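Local coordinates for protein purine nucleoside phosphorylase (Schistosoma mansoni, PDB 6BIF) that catalyses the reversible phosphorolysis of purine nucleosides, probably including inosine and guanosine, to the free base and a pentose 1-phosphate, at residues 114-119 with 275-280; 129-134 with 240-245; 138-143 with 214-219; 192-197 with 221-226. All coordinates share one frame; numbering follows the deposited sequence.

Interaction 1 of 4, residues 114-119 with 275-280. With DSJ (1-(4-amino-2-hydroxyphenyl)ethan-1-one), chain J; DMS (dimethyl sulfoxide), chain D.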
loop_
_atom_site.group_PDB
_atom_site.type_symbol
_atom_site.label_atom_id
_atom_site.label_comp_id
_atom_site.label_asym_id
_atom_site.label_seq_id
_atom_site.Cartn_x
_atom_site.Cartn_y
_atom_site.Cartn_z
ATOM N N LEU A 114 21.636 15.829 -5.543
ATOM C CA LEU A 114 21.716 15.151 -6.836
ATOM C C LEU A 114 21.598 13.645 -6.616
ATOM O O LEU A 114 22.308 13.100 -5.767
ATOM C CB LEU A 114 23.048 15.478 -7.523
ATOM C CG LEU A 114 23.484 16.959 -7.628
ATOM C CD1 LEU A 114 24.844 17.078 -8.309
ATOM C CD2 LEU A 114 22.421 17.760 -8.376
ATOM N N ILE A 115 20.698 12.974 -7.369
ATOM C CA ILE A 115 20.379 11.555 -7.176
ATOM C C ILE A 115 20.434 10.778 -8.492
ATOM O O ILE A 115 19.929 11.247 -9.514
ATOM C CB ILE A 115 18.979 11.425 -6.550
ATOM C CG1 ILE A 115 18.904 12.210 -5.246
ATOM C CG2 ILE A 115 18.651 9.965 -6.245
ATOM C CD1 ILE A 115 17.506 12.300 -4.694
ATOM N N THR A 116 21.037 9.571 -8.471
ATOM C CA THR A 116 20.946 8.642 -9.603
ATOM C C THR A 116 20.409 7.291 -9.141
ATOM O O THR A 116 20.510 6.926 -7.956
ATOM C CB THR A 116 22.313 8.447 -10.332
ATOM O OG1 THR A 116 23.282 7.858 -9.438
ATOM C CG2 THR A 116 22.848 9.779 -10.876
ATOM N N ASN A 117 19.803 6.563 -10.094
ATOM C CA ASN A 117 19.340 5.191 -9.887
ATOM C C ASN A 117 19.347 4.453 -11.224
ATOM O O ASN A 117 19.486 5.070 -12.284
ATOM C CB ASN A 117 17.917 5.160 -9.283
ATOM C CG ASN A 117 16.855 5.788 -10.186
ATOM O OD1 ASN A 117 16.603 5.315 -11.290
ATOM N ND2 ASN A 117 16.188 6.821 -9.689
ATOM N N LEU A 118 19.206 3.113 -11.166
ATOM C CA LEU A 118 18.816 2.304 -12.315
ATOM C C LEU A 118 17.329 1.961 -12.226
ATOM O O LEU A 118 16.775 1.811 -11.135
ATOM C CB LEU A 118 19.644 1.026 -12.423
ATOM C CG LEU A 118 21.065 1.325 -12.976
ATOM C CD1 LEU A 118 22.082 1.253 -11.899
ATOM C CD2 LEU A 118 21.415 0.461 -14.166
ATOM N N ALA A 119 16.678 1.834 -13.391
ATOM C CA ALA A 119 15.221 1.633 -13.414
ATOM C C ALA A 119 14.795 0.900 -14.683
ATOM O O ALA A 119 15.556 0.792 -15.658
ATOM C CB ALA A 119 14.483 2.973 -13.323
ATOM N N MET A 275 31.482 11.683 -15.620
ATOM C CA MET A 275 31.872 12.927 -16.305
ATOM C C MET A 275 30.735 13.950 -16.270
ATOM O O MET A 275 30.938 15.129 -15.924
ATOM C CB MET A 275 32.280 12.593 -17.750
ATOM C CG MET A 275 32.787 13.741 -18.630
ATOM S SD MET A 275 31.504 14.884 -19.224
ATOM C CE MET A 275 30.453 13.803 -20.102
ATOM N N TRP A 276 29.519 13.497 -16.591
ATOM C CA TRP A 276 28.329 14.356 -16.592
ATOM C C TRP A 276 28.103 15.013 -15.233
ATOM O O TRP A 276 27.918 16.240 -15.145
ATOM C CB TRP A 276 27.101 13.521 -16.955
ATOM C CG TRP A 276 25.842 14.256 -17.395
ATOM C CD1 TRP A 276 25.693 15.587 -17.687
ATOM C CD2 TRP A 276 24.560 13.655 -17.620
ATOM N NE1 TRP A 276 24.398 15.844 -18.097
ATOM C CE2 TRP A 276 23.685 14.672 -18.051
ATOM C CE3 TRP A 276 24.073 12.343 -17.505
ATOM C CZ2 TRP A 276 22.353 14.425 -18.362
ATOM C CZ3 TRP A 276 22.740 12.102 -17.801
ATOM C CH2 TRP A 276 21.900 13.131 -18.222
ATOM N N PHE A 277 28.083 14.213 -14.161
ATOM C CA PHE A 277 27.727 14.772 -12.859
ATOM C C PHE A 277 28.848 15.636 -12.294
ATOM O O PHE A 277 28.572 16.605 -11.572
ATOM C CB PHE A 277 27.302 13.653 -11.896
ATOM C CG PHE A 277 25.807 13.411 -11.897
ATOM C CD1 PHE A 277 25.064 13.582 -10.759
ATOM C CD2 PHE A 277 25.155 13.070 -13.061
ATOM C CE1 PHE A 277 23.686 13.391 -10.776
ATOM C CE2 PHE A 277 23.775 12.888 -13.083
ATOM C CZ PHE A 277 23.053 13.053 -11.942
ATOM N N LYS A 278 30.110 15.356 -12.646
ATOM C CA LYS A 278 31.189 16.259 -12.247
ATOM C C LYS A 278 30.958 17.659 -12.813
ATOM O O LYS A 278 31.118 18.664 -12.100
ATOM C CB LYS A 278 32.545 15.695 -12.688
ATOM C CG LYS A 278 33.748 16.535 -12.247
ATOM C CD LYS A 278 35.076 15.860 -12.603
ATOM C CE LYS A 278 36.253 16.758 -12.258
ATOM N NZ LYS A 278 37.561 16.192 -12.710
ATOM N N GLU A 279 30.577 17.747 -14.096
ATOM C CA GLU A 279 30.353 19.047 -14.721
ATOM C C GLU A 279 29.107 19.727 -14.156
ATOM O O GLU A 279 29.120 20.940 -13.916
ATOM C CB GLU A 279 30.269 18.885 -16.236
ATOM C CG GLU A 279 30.106 20.186 -17.017
ATOM C CD GLU A 279 31.306 21.128 -16.928
ATOM O OE1 GLU A 279 32.359 20.728 -16.393
ATOM O OE2 GLU A 279 31.192 22.283 -17.399
ATOM N N ILE A 280 28.021 18.969 -13.919
ATOM C CA ILE A 280 26.836 19.545 -13.271
ATOM C C ILE A 280 27.229 20.200 -11.942
ATOM O O ILE A 280 26.853 21.343 -11.653
ATOM C CB ILE A 280 25.748 18.468 -13.060
ATOM C CG1 ILE A 280 25.098 18.019 -14.390
ATOM C CG2 ILE A 280 24.640 18.993 -12.092
ATOM C CD1 ILE A 280 24.279 16.704 -14.278
HETATM C C7 DSJ J . 14.085 -1.882 -11.019
HETATM C C4 DSJ J . 15.624 -2.444 -13.290
HETATM C C5 DSJ J . 14.304 -2.649 -13.292
HETATM C C6 DSJ J . 13.490 -2.331 -12.073
HETATM C C3 DSJ J . 16.289 -1.904 -12.052
HETATM C C2 DSJ J . 15.560 -1.632 -10.971
HETATM C C1 DSJ J . 16.160 -1.109 -9.681
HETATM O O DSJ J . 15.476 -0.917 -8.709
HETATM C C DSJ J . 17.660 -0.832 -9.608
HETATM O O1 DSJ J . 13.343 -1.590 -9.888
HETATM N N DSJ J . 13.620 -3.159 -14.425
HETATM S S DMS D . 19.446 1.829 -7.071
HETATM O O DMS D . 20.140 1.967 -8.365
HETATM C C1 DMS D . 20.547 2.072 -5.636
HETATM C C2 DMS D . 17.779 2.501 -6.960
#

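Interaction 2 of 4, residues 129-134 with 240-245. With DSJ (1-(4-amino-2-hydroxyphenyl)ethan-1-one), chain J.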
loop_
_atom_site.group_PDB
_atom_site.type_symbol
_atom_site.label_atom_id
_atom_site.label_comp_id
_atom_site.label_asym_id
_atom_site.label_seq_id
_atom_site.Cartn_x
_atom_site.Cartn_y
_atom_site.Cartn_z
ATOM N N GLY A 129 20.297 1.637 -21.557
ATOM C CA GLY A 129 21.375 2.601 -21.675
ATOM C C GLY A 129 20.943 4.051 -21.793
ATOM O O GLY A 129 21.810 4.940 -21.757
ATOM N N ASP A 130 19.649 4.320 -21.961
ATOM C CA ASP A 130 19.182 5.702 -22.001
ATOM C C ASP A 130 19.168 6.308 -20.591
ATOM O O ASP A 130 19.127 5.602 -19.578
ATOM C CB ASP A 130 17.766 5.783 -22.595
ATOM C CG ASP A 130 17.698 5.503 -24.095
ATOM O OD1 ASP A 130 18.729 5.484 -24.793
ATOM O OD2 ASP A 130 16.554 5.320 -24.585
ATOM N N PHE A 131 19.175 7.645 -20.541
ATOM C CA PHE A 131 19.060 8.418 -19.306
ATOM C C PHE A 131 17.709 9.127 -19.304
ATOM O O PHE A 131 17.267 9.614 -20.351
ATOM C CB PHE A 131 20.159 9.490 -19.199
ATOM C CG PHE A 131 21.556 8.958 -19.110
ATOM C CD1 PHE A 131 21.990 8.249 -17.993
ATOM C CD2 PHE A 131 22.450 9.221 -20.116
ATOM C CE1 PHE A 131 23.289 7.761 -17.929
ATOM C CE2 PHE A 131 23.780 8.751 -20.063
ATOM C CZ PHE A 131 24.191 8.022 -18.948
ATOM N N VAL A 132 17.059 9.200 -18.141
ATOM C CA VAL A 132 15.792 9.928 -17.988
ATOM C C VAL A 132 15.921 10.965 -16.868
ATOM O O VAL A 132 16.140 10.610 -15.697
ATOM C CB VAL A 132 14.626 8.970 -17.694
ATOM C CG1 VAL A 132 13.337 9.743 -17.456
ATOM C CG2 VAL A 132 14.466 7.978 -18.843
ATOM N N LEU A 133 15.770 12.246 -17.224
ATOM C CA LEU A 133 15.615 13.309 -16.235
ATOM C C LEU A 133 14.214 13.203 -15.635
ATOM O O LEU A 133 13.223 13.300 -16.361
ATOM C CB LEU A 133 15.819 14.668 -16.899
ATOM C CG LEU A 133 17.110 14.879 -17.721
ATOM C CD1 LEU A 133 17.164 16.269 -18.330
ATOM C CD2 LEU A 133 18.325 14.633 -16.858
ATOM N N ILE A 134 14.119 13.002 -14.327
ATOM C CA ILE A 134 12.819 12.780 -13.679
ATOM C C ILE A 134 12.138 14.133 -13.451
ATOM O O ILE A 134 12.717 15.035 -12.832
ATOM C CB ILE A 134 12.988 12.000 -12.370
ATOM C CG1 ILE A 134 13.592 10.607 -12.634
ATOM C CG2 ILE A 134 11.625 11.885 -11.681
ATOM C CD1 ILE A 134 13.890 9.798 -11.398
ATOM N N VAL A 240 18.092 11.404 -11.789
ATOM C CA VAL A 240 18.309 10.854 -13.137
ATOM C C VAL A 240 18.282 9.323 -13.054
ATOM O O VAL A 240 19.003 8.726 -12.241
ATOM C CB VAL A 240 19.632 11.353 -13.752
ATOM C CG1 VAL A 240 19.846 10.792 -15.196
ATOM C CG2 VAL A 240 19.693 12.899 -13.801
ATOM N N SER A 241 17.476 8.692 -13.915
ATOM C CA SER A 241 17.408 7.233 -14.036
ATOM C C SER A 241 18.222 6.750 -15.239
ATOM O O SER A 241 18.154 7.335 -16.324
ATOM C CB SER A 241 15.964 6.737 -14.216
ATOM O OG SER A 241 15.199 6.832 -13.032
ATOM N N LEU A 242 18.983 5.672 -15.037
ATOM C CA LEU A 242 19.660 4.953 -16.112
ATOM C C LEU A 242 18.833 3.702 -16.405
ATOM O O LEU A 242 18.565 2.907 -15.494
ATOM C CB LEU A 242 21.096 4.598 -15.721
ATOM C CG LEU A 242 21.893 3.641 -16.626
ATOM C CD1 LEU A 242 22.051 4.154 -18.074
ATOM C CD2 LEU A 242 23.282 3.337 -16.025
ATOM N N ILE A 243 18.373 3.564 -17.649
ATOM C CA ILE A 243 17.433 2.501 -18.018
ATOM C C ILE A 243 18.169 1.174 -18.225
ATOM O O ILE A 243 19.028 1.061 -19.097
ATOM C CB ILE A 243 16.656 2.900 -19.284
ATOM C CG1 ILE A 243 15.927 4.248 -19.068
ATOM C CG2 ILE A 243 15.715 1.807 -19.705
ATOM C CD1 ILE A 243 14.940 4.233 -17.903
ATOM N N ALA A 244 17.775 0.141 -17.464
ATOM C CA ALA A 244 18.407 -1.178 -17.588
ATOM C C ALA A 244 17.817 -2.018 -18.727
ATOM O O ALA A 244 18.538 -2.820 -19.341
ATOM C CB ALA A 244 18.294 -1.914 -16.258
ATOM N N ASN A 245 16.539 -1.816 -19.050
ATOM C CA ASN A 245 15.759 -2.697 -19.917
ATOM C C ASN A 245 14.451 -1.985 -20.200
ATOM O O ASN A 245 14.090 -1.060 -19.472
ATOM C CB ASN A 245 15.493 -4.044 -19.245
ATOM C CG ASN A 245 14.543 -3.910 -18.038
ATOM O OD1 ASN A 245 14.868 -3.281 -17.027
ATOM N ND2 ASN A 245 13.352 -4.478 -18.168
HETATM C C7 DSJ J . 14.085 -1.882 -11.019
HETATM C C4 DSJ J . 15.624 -2.444 -13.290
HETATM C C5 DSJ J . 14.304 -2.649 -13.292
HETATM C C6 DSJ J . 13.490 -2.331 -12.073
HETATM C C3 DSJ J . 16.289 -1.904 -12.052
HETATM C C2 DSJ J . 15.560 -1.632 -10.971
HETATM C C1 DSJ J . 16.160 -1.109 -9.681
HETATM O O DSJ J . 15.476 -0.917 -8.709
HETATM C C DSJ J . 17.660 -0.832 -9.608
HETATM O O1 DSJ J . 13.343 -1.590 -9.888
HETATM N N DSJ J . 13.620 -3.159 -14.425
#

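Interaction 3 of 4, residues 138-143 with 214-219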
loop_
_atom_site.group_PDB
_atom_site.type_symbol
_atom_site.label_atom_id
_atom_site.label_comp_id
_atom_site.label_asym_id
_atom_site.label_seq_id
_atom_site.Cartn_x
_atom_site.Cartn_y
_atom_site.Cartn_z
ATOM N N ILE A 138 4.954 8.977 -9.393
ATOM C CA ILE A 138 3.737 8.323 -8.917
ATOM C C ILE A 138 4.132 7.399 -7.752
ATOM O O ILE A 138 4.835 6.395 -7.937
ATOM C CB ILE A 138 3.011 7.555 -10.036
ATOM C CG1 ILE A 138 2.468 8.525 -11.112
ATOM C CG2 ILE A 138 1.857 6.715 -9.431
ATOM C CD1 ILE A 138 1.914 7.858 -12.354
ATOM N N ASN A 139 3.681 7.736 -6.544
ATOM C CA ASN A 139 4.174 7.145 -5.296
ATOM C C ASN A 139 3.168 6.102 -4.810
ATOM O O ASN A 139 2.289 6.400 -4.011
ATOM C CB ASN A 139 4.380 8.290 -4.291
ATOM C CG ASN A 139 4.910 7.865 -2.925
ATOM O OD1 ASN A 139 5.315 6.724 -2.673
ATOM N ND2 ASN A 139 4.910 8.859 -2.012
ATOM N N PHE A 140 3.287 4.859 -5.292
ATOM C CA PHE A 140 2.294 3.861 -4.887
ATOM C C PHE A 140 2.324 3.608 -3.372
ATOM O O PHE A 140 1.236 3.529 -2.763
ATOM C CB PHE A 140 2.476 2.569 -5.706
ATOM C CG PHE A 140 2.152 2.722 -7.190
ATOM C CD1 PHE A 140 0.871 3.020 -7.613
ATOM C CD2 PHE A 140 3.138 2.544 -8.146
ATOM C CE1 PHE A 140 0.565 3.147 -8.978
ATOM C CE2 PHE A 140 2.830 2.679 -9.514
ATOM C CZ PHE A 140 1.549 2.975 -9.914
ATOM N N PRO A 141 3.484 3.498 -2.696
ATOM C CA PRO A 141 3.431 3.389 -1.226
ATOM C C PRO A 141 2.721 4.567 -0.551
ATOM O O PRO A 141 1.961 4.349 0.397
ATOM C CB PRO A 141 4.917 3.282 -0.827
ATOM C CG PRO A 141 5.577 2.616 -2.061
ATOM C CD PRO A 141 4.858 3.316 -3.202
ATOM N N GLY A 142 2.934 5.799 -1.027
ATOM C CA GLY A 142 2.266 6.961 -0.443
ATOM C C GLY A 142 0.754 6.923 -0.546
ATOM O O GLY A 142 0.036 7.221 0.422
ATOM N N LEU A 143 0.229 6.613 -1.734
ATOM C CA LEU A 143 -1.210 6.456 -1.858
ATOM C C LEU A 143 -1.729 5.393 -0.884
ATOM O O LEU A 143 -2.832 5.527 -0.347
ATOM C CB LEU A 143 -1.607 6.120 -3.313
ATOM C CG LEU A 143 -1.348 7.234 -4.343
ATOM C CD1 LEU A 143 -1.604 6.675 -5.748
ATOM C CD2 LEU A 143 -2.213 8.473 -4.104
ATOM N N LEU A 214 -1.212 3.699 -16.961
ATOM C CA LEU A 214 -1.337 4.694 -15.904
ATOM C C LEU A 214 -0.487 5.930 -16.152
ATOM O O LEU A 214 -0.543 6.871 -15.354
ATOM C CB LEU A 214 -0.953 4.075 -14.560
ATOM C CG LEU A 214 -1.859 2.955 -14.043
ATOM C CD1 LEU A 214 -1.361 2.423 -12.733
ATOM C CD2 LEU A 214 -3.258 3.474 -13.901
ATOM N N GLY A 215 0.294 5.942 -17.226
ATOM C CA GLY A 215 1.108 7.082 -17.562
ATOM C C GLY A 215 2.489 7.099 -16.947
ATOM O O GLY A 215 3.125 8.160 -16.930
ATOM N N CYS A 216 2.974 5.975 -16.435
ATOM C CA CYS A 216 4.347 5.901 -15.939
ATOM C C CYS A 216 5.319 5.761 -17.105
ATOM O O CYS A 216 5.040 5.056 -18.086
ATOM C CB CYS A 216 4.507 4.717 -14.974
ATOM S SG CYS A 216 3.237 4.675 -13.679
ATOM N N ASP A 217 6.460 6.458 -17.011
ATOM C CA ASP A 217 7.523 6.326 -18.003
ATOM C C ASP A 217 8.619 5.346 -17.585
ATOM O O ASP A 217 9.178 4.660 -18.454
ATOM C CB ASP A 217 8.138 7.696 -18.277
ATOM C CG ASP A 217 7.146 8.648 -18.957
ATOM O OD1 ASP A 217 6.625 8.276 -20.033
ATOM O OD2 ASP A 217 6.860 9.739 -18.412
ATOM N N VAL A 218 8.954 5.280 -16.286
ATOM C CA VAL A 218 9.998 4.406 -15.743
ATOM C C VAL A 218 9.495 3.896 -14.394
ATOM O O VAL A 218 8.617 4.498 -13.788
ATOM C CB VAL A 218 11.381 5.092 -15.563
ATOM C CG1 VAL A 218 11.859 5.787 -16.870
ATOM C CG2 VAL A 218 11.368 6.121 -14.484
ATOM N N VAL A 219 10.065 2.787 -13.915
ATOM C CA VAL A 219 9.695 2.207 -12.614
ATOM C C VAL A 219 10.956 1.755 -11.865
ATOM O O VAL A 219 11.869 1.161 -12.457
ATOM C CB VAL A 219 8.710 1.034 -12.778
ATOM C CG1 VAL A 219 9.297 -0.079 -13.658
ATOM C CG2 VAL A 219 8.317 0.488 -11.415
#

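Interaction 4 of 4, residues 192-197 with 221-226. With DSJ (1-(4-amino-2-hydroxyphenyl)ethan-1-one), chain J.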
loop_
_atom_site.group_PDB
_atom_site.type_symbol
_atom_site.label_atom_id
_atom_site.label_comp_id
_atom_site.label_asym_id
_atom_site.label_seq_id
_atom_site.Cartn_x
_atom_site.Cartn_y
_atom_site.Cartn_z
ATOM N N GLY A 192 10.847 12.202 -17.982
ATOM C CA GLY A 192 9.746 11.286 -17.691
ATOM C C GLY A 192 9.330 11.211 -16.231
ATOM O O GLY A 192 9.949 11.799 -15.343
ATOM N N VAL A 193 8.218 10.484 -16.021
ATOM C CA VAL A 193 7.585 10.284 -14.707
ATOM C C VAL A 193 8.046 8.947 -14.118
ATOM O O VAL A 193 7.941 7.900 -14.776
ATOM C CB VAL A 193 6.051 10.325 -14.845
ATOM C CG1 VAL A 193 5.345 9.892 -13.534
ATOM C CG2 VAL A 193 5.566 11.731 -15.312
ATOM N N TYR A 194 8.521 8.970 -12.861
ATOM C CA TYR A 194 9.061 7.791 -12.173
ATOM C C TYR A 194 7.984 7.182 -11.268
ATOM O O TYR A 194 7.453 7.868 -10.383
ATOM C CB TYR A 194 10.294 8.184 -11.352
ATOM C CG TYR A 194 11.022 7.101 -10.542
ATOM C CD1 TYR A 194 12.221 6.541 -11.004
ATOM C CD2 TYR A 194 10.559 6.672 -9.290
ATOM C CE1 TYR A 194 12.928 5.587 -10.275
ATOM C CE2 TYR A 194 11.281 5.693 -8.535
ATOM C CZ TYR A 194 12.450 5.167 -9.030
ATOM O OH TYR A 194 13.154 4.224 -8.290
ATOM N N ALA A 195 7.659 5.900 -11.491
ATOM C CA ALA A 195 6.799 5.141 -10.563
ATOM C C ALA A 195 7.633 4.421 -9.505
ATOM O O ALA A 195 8.566 3.683 -9.845
ATOM C CB ALA A 195 5.966 4.107 -11.315
ATOM N N PHE A 196 7.239 4.576 -8.228
ATOM C CA PHE A 196 7.898 3.907 -7.090
ATOM C C PHE A 196 7.173 2.579 -6.797
ATOM O O PHE A 196 6.030 2.579 -6.323
ATOM C CB PHE A 196 7.896 4.845 -5.881
ATOM C CG PHE A 196 8.554 4.293 -4.586
ATOM C CD1 PHE A 196 9.499 3.270 -4.598
ATOM C CD2 PHE A 196 8.192 4.835 -3.344
ATOM C CE1 PHE A 196 10.063 2.805 -3.425
ATOM C CE2 PHE A 196 8.772 4.379 -2.152
ATOM C CZ PHE A 196 9.714 3.359 -2.193
ATOM N N ASN A 197 7.844 1.452 -7.109
ATOM C CA ASN A 197 7.478 0.093 -6.706
ATOM C C ASN A 197 8.260 -0.256 -5.439
ATOM O O ASN A 197 9.491 -0.285 -5.459
ATOM C CB ASN A 197 7.835 -0.891 -7.830
ATOM C CG ASN A 197 7.830 -2.358 -7.394
ATOM O OD1 ASN A 197 7.083 -2.795 -6.495
ATOM N ND2 ASN A 197 8.690 -3.140 -8.047
ATOM N N MET A 221 12.756 1.194 -7.417
ATOM C CA MET A 221 12.524 0.850 -6.007
ATOM C C MET A 221 13.207 1.822 -5.032
ATOM O O MET A 221 13.436 1.460 -3.864
ATOM C CB MET A 221 13.006 -0.572 -5.720
ATOM C CG MET A 221 12.377 -1.683 -6.557
ATOM S SD MET A 221 13.239 -3.247 -6.270
ATOM C CE MET A 221 12.570 -4.248 -7.606
ATOM N N SER A 222 13.547 3.033 -5.475
ATOM C CA SER A 222 14.241 4.008 -4.628
ATOM C C SER A 222 13.759 5.426 -4.947
ATOM O O SER A 222 12.732 5.633 -5.593
ATOM C CB SER A 222 15.761 3.907 -4.835
ATOM O OG SER A 222 16.147 4.436 -6.102
ATOM N N THR A 223 14.509 6.403 -4.434
ATOM C CA THR A 223 14.522 7.799 -4.872
ATOM C C THR A 223 13.333 8.623 -4.339
ATOM O O THR A 223 13.560 9.673 -3.716
ATOM C CB THR A 223 14.633 7.838 -6.406
ATOM O OG1 THR A 223 15.871 7.194 -6.813
ATOM C CG2 THR A 223 14.655 9.291 -6.912
ATOM N N VAL A 224 12.082 8.165 -4.535
ATOM C CA VAL A 224 10.911 8.949 -4.082
ATOM C C VAL A 224 10.962 9.229 -2.577
ATOM O O VAL A 224 10.693 10.376 -2.182
ATOM C CB VAL A 224 9.610 8.274 -4.540
ATOM C CG1 VAL A 224 8.362 8.854 -3.869
ATOM C CG2 VAL A 224 9.470 8.393 -6.070
ATOM N N PRO A 225 11.333 8.273 -1.701
ATOM C CA PRO A 225 11.437 8.610 -0.256
ATOM C C PRO A 225 12.417 9.746 0.018
ATOM O O PRO A 225 12.056 10.708 0.710
ATOM C CB PRO A 225 11.899 7.285 0.377
ATOM C CG PRO A 225 11.367 6.208 -0.575
ATOM C CD PRO A 225 11.599 6.831 -1.940
ATOM N N GLU A 226 13.631 9.694 -0.556
ATOM C CA GLU A 226 14.608 10.772 -0.325
ATOM C C GLU A 226 14.134 12.107 -0.896
ATOM O O GLU A 226 14.374 13.173 -0.289
ATOM C CB GLU A 226 15.967 10.417 -0.943
ATOM C CG GLU A 226 16.592 9.123 -0.562
ATOM C CD GLU A 226 16.201 8.001 -1.515
ATOM O OE1 GLU A 226 15.163 7.425 -1.246
ATOM O OE2 GLU A 226 16.887 7.725 -2.539
HETATM C C7 DSJ J . 14.085 -1.882 -11.019
HETATM C C4 DSJ J . 15.624 -2.444 -13.290
HETATM C C5 DSJ J . 14.304 -2.649 -13.292
HETATM C C6 DSJ J . 13.490 -2.331 -12.073
HETATM C C3 DSJ J . 16.289 -1.904 -12.052
HETATM C C2 DSJ J . 15.560 -1.632 -10.971
HETATM C C1 DSJ J . 16.160 -1.109 -9.681
HETATM O O DSJ J . 15.476 -0.917 -8.709
HETATM C C DSJ J . 17.660 -0.832 -9.608
HETATM O O1 DSJ J . 13.343 -1.590 -9.888
HETATM N N DSJ J . 13.620 -3.159 -14.425
HETATM O O HOH W 1 15.365 2.748 -8.979
#

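Interaction 1 of 4, residues 114-119 with 275-280
Strand 114-119 and helix 275-280 run nearly antiparallel, at 168°, and their axes come within 11.1 Å, which sets Leu114 and Thr116 against Phe277. This is helix-on-sheet packing in the alpha/beta fold of the phosphorylase superfamily: the long helix 259-283 covers one face of the central mixed sheet. Phe277 spans the gap, and its ring reaches the strand. Thr116 comes from the opposite direction and places CG2 3.4 Å from Phe277 CZ, oblique to the ring. Leu114 CB lies near the ring plane, at the edge, 3.9 Å from Phe277 CE1. The rest of Leu114 carries on to the next turn of the helix, where its CD1 meets Ile280 CG2 at 4.2 Å. Within the helix, Ile280 CD1 lies over one face of the Phe277 ring, offset toward the rim. The chi1 of Thr116, 63°, sorts its two branches. CG2 is anti to the carbonyl carbon and goes to the ring, while OG1 turns elsewhere and bonds to Gly34 N. Val240 of the neighbouring strand 236-246 also touches Phe277. Further along, the strand leaves this helical turn and enters the ligand pocket. Leu118 O is 3.2 Å from methyl C of the bound aminohydroxyphenyl ethanone. Leu118 N donates a nearly straight bond, 167°, to O of a dimethyl sulfoxide, probably from the crystallisation liquor, at 3.2 Å.

Interaction 2 of 4, residues 129-134 with 240-245
Four backbone hydrogen bonds join 129-134 to 240-245. Val132 N donates to Ser241 O at 2.8 Å, and Ser241 N returns a bond to Val132 O at 2.9 Å. Ile243 is gripped by two successive residues: Gly129 N reaches Ile243 O at 2.8 Å, and Ile243 N reaches Asp130 O at 2.9 Å. Gly129 has a positive phi of 95°, and with Asp130 it forms a G1 beta bulge opposite Ile243. The strand enters the sheet through this bulge. Further out, Asn245 OD1 accepts a bond from amino N of the bound aminohydroxyphenyl ethanone at 2.9 Å, with 162° at the hydrogen. Glu203 also bonds this ligand, consistent with the purine-base site of trimeric purine nucleoside phosphorylases. Strands 131-139 and 236-246 are antiparallel neighbours in the central sheet, and their two faces pack differently. On one face, Phe131 CE1 meets Leu242 CD1 at 3.8 Å, oblique to the ring. Leu133 and Val240 lie side by side there, with Leu133 CD2 3.8 Å from Val240 CG2. Helix 259-283 covers this face, and Trp276 meets the Phe131 ring. On the other face, Val132 CG2 lies 3.9 Å from Ile243 CD1. Ile134 CD1 touches Ser241 OG, whose hydrogen bond goes to Asn117 OD1. Tyr194 packs against both Ile134 and Ser241.

Interaction 3 of 4, residues 138-143 with 214-219
Asn139 OD1 accepts a bond from Gly142 N at 3.0 Å, in the turn that carries Phe140 toward Leu214 and Cys216. This is an N-cap on the short helix 140-143, which follows the strand that carries Ile138. The donor stands above the side-chain carbonyl plane, 73° out of it. On the facing segment, Gly215 closes helix 205-213 with a Schellman motif, before the chain enters strand 218-220. The packing between the two segments is apolar. Phe140 and Leu214 cross at a slant, with Leu214 CD1 at the ring edge, 4.1 Å from Phe140 CZ. Ile138 CG2 lies over one face of the same ring, toward the rim, 3.7 Å above its plane. The contact borders the trimer interface: Leu214 packs on Leu214 of both other subunits, and Met210 of the second subunit packs on Ile138 and Phe140. The Ile138 chain is extended (chi2 172°), and its CD1 touches Cys216 SG at 3.7 Å and Leu214 O at 4.0 Å.

Interaction 4 of 4, residues 192-197 with 221-226
Tyr194 and Phe196 both hold chi1 at 180°, with CG opposite the backbone N. From alternate positions of one strand, their rings reach the same segment, 221-226, a loop that runs into a helix. Tyr194 OH accepts a bond from Ser222 N at 3.1 Å. A water lies in plane at the edge of the Tyr194 ring, 2.7 Å from OH. Val224 CG2 touches the Tyr194 ring at CD2, 3.8 Å away, and the CB of Phe196. Pro225 approaches Phe196 from the opposite direction. Its CD sits over the ring face in a CH-pi contact, 4.2 Å from the Phe196 centroid and 27° off the normal. Met221 and Asn197 lie side by side, and Met221 CA makes a CH...O contact with Asn197 O at 3.3 Å. The extended Met221 chain runs on to line the ligand pocket, where its CG is 3.5 Å from O1 of the bound aminohydroxyphenyl ethanone. Thr223 OG1 takes a bond from Asn117 ND2, tying the loop to strand 112-121. Strand 189-196 runs between strands 131-139 and 218-220. The loop leads from strand 218-220 into helix 224-232, whose Val224 also packs on His137 and Asn139 of strand 131-139.

Overall arrangement
All four contacts belong to one mixed sheet and its covering helices. Interaction 2 is strand pairing within the sheet and is held mainly by backbone bonds. Interaction 1 is apolar packing of a helix on one face of that sheet. Interaction 4 packs two rings and a tyrosine bond against the loop beside the ligand. All four are largely buried; 1 and 2 lie wholly within the subunit, while 3, and more lightly 4, meet other subunits. Asn117 of interaction 1 bonds side chains of both 2 and 4. Interaction 3 lies farthest from the chain centre, beside the trimer interface. It shares strand 131-139 with interaction 2, and Asp217 joins it to Val193 of interaction 4.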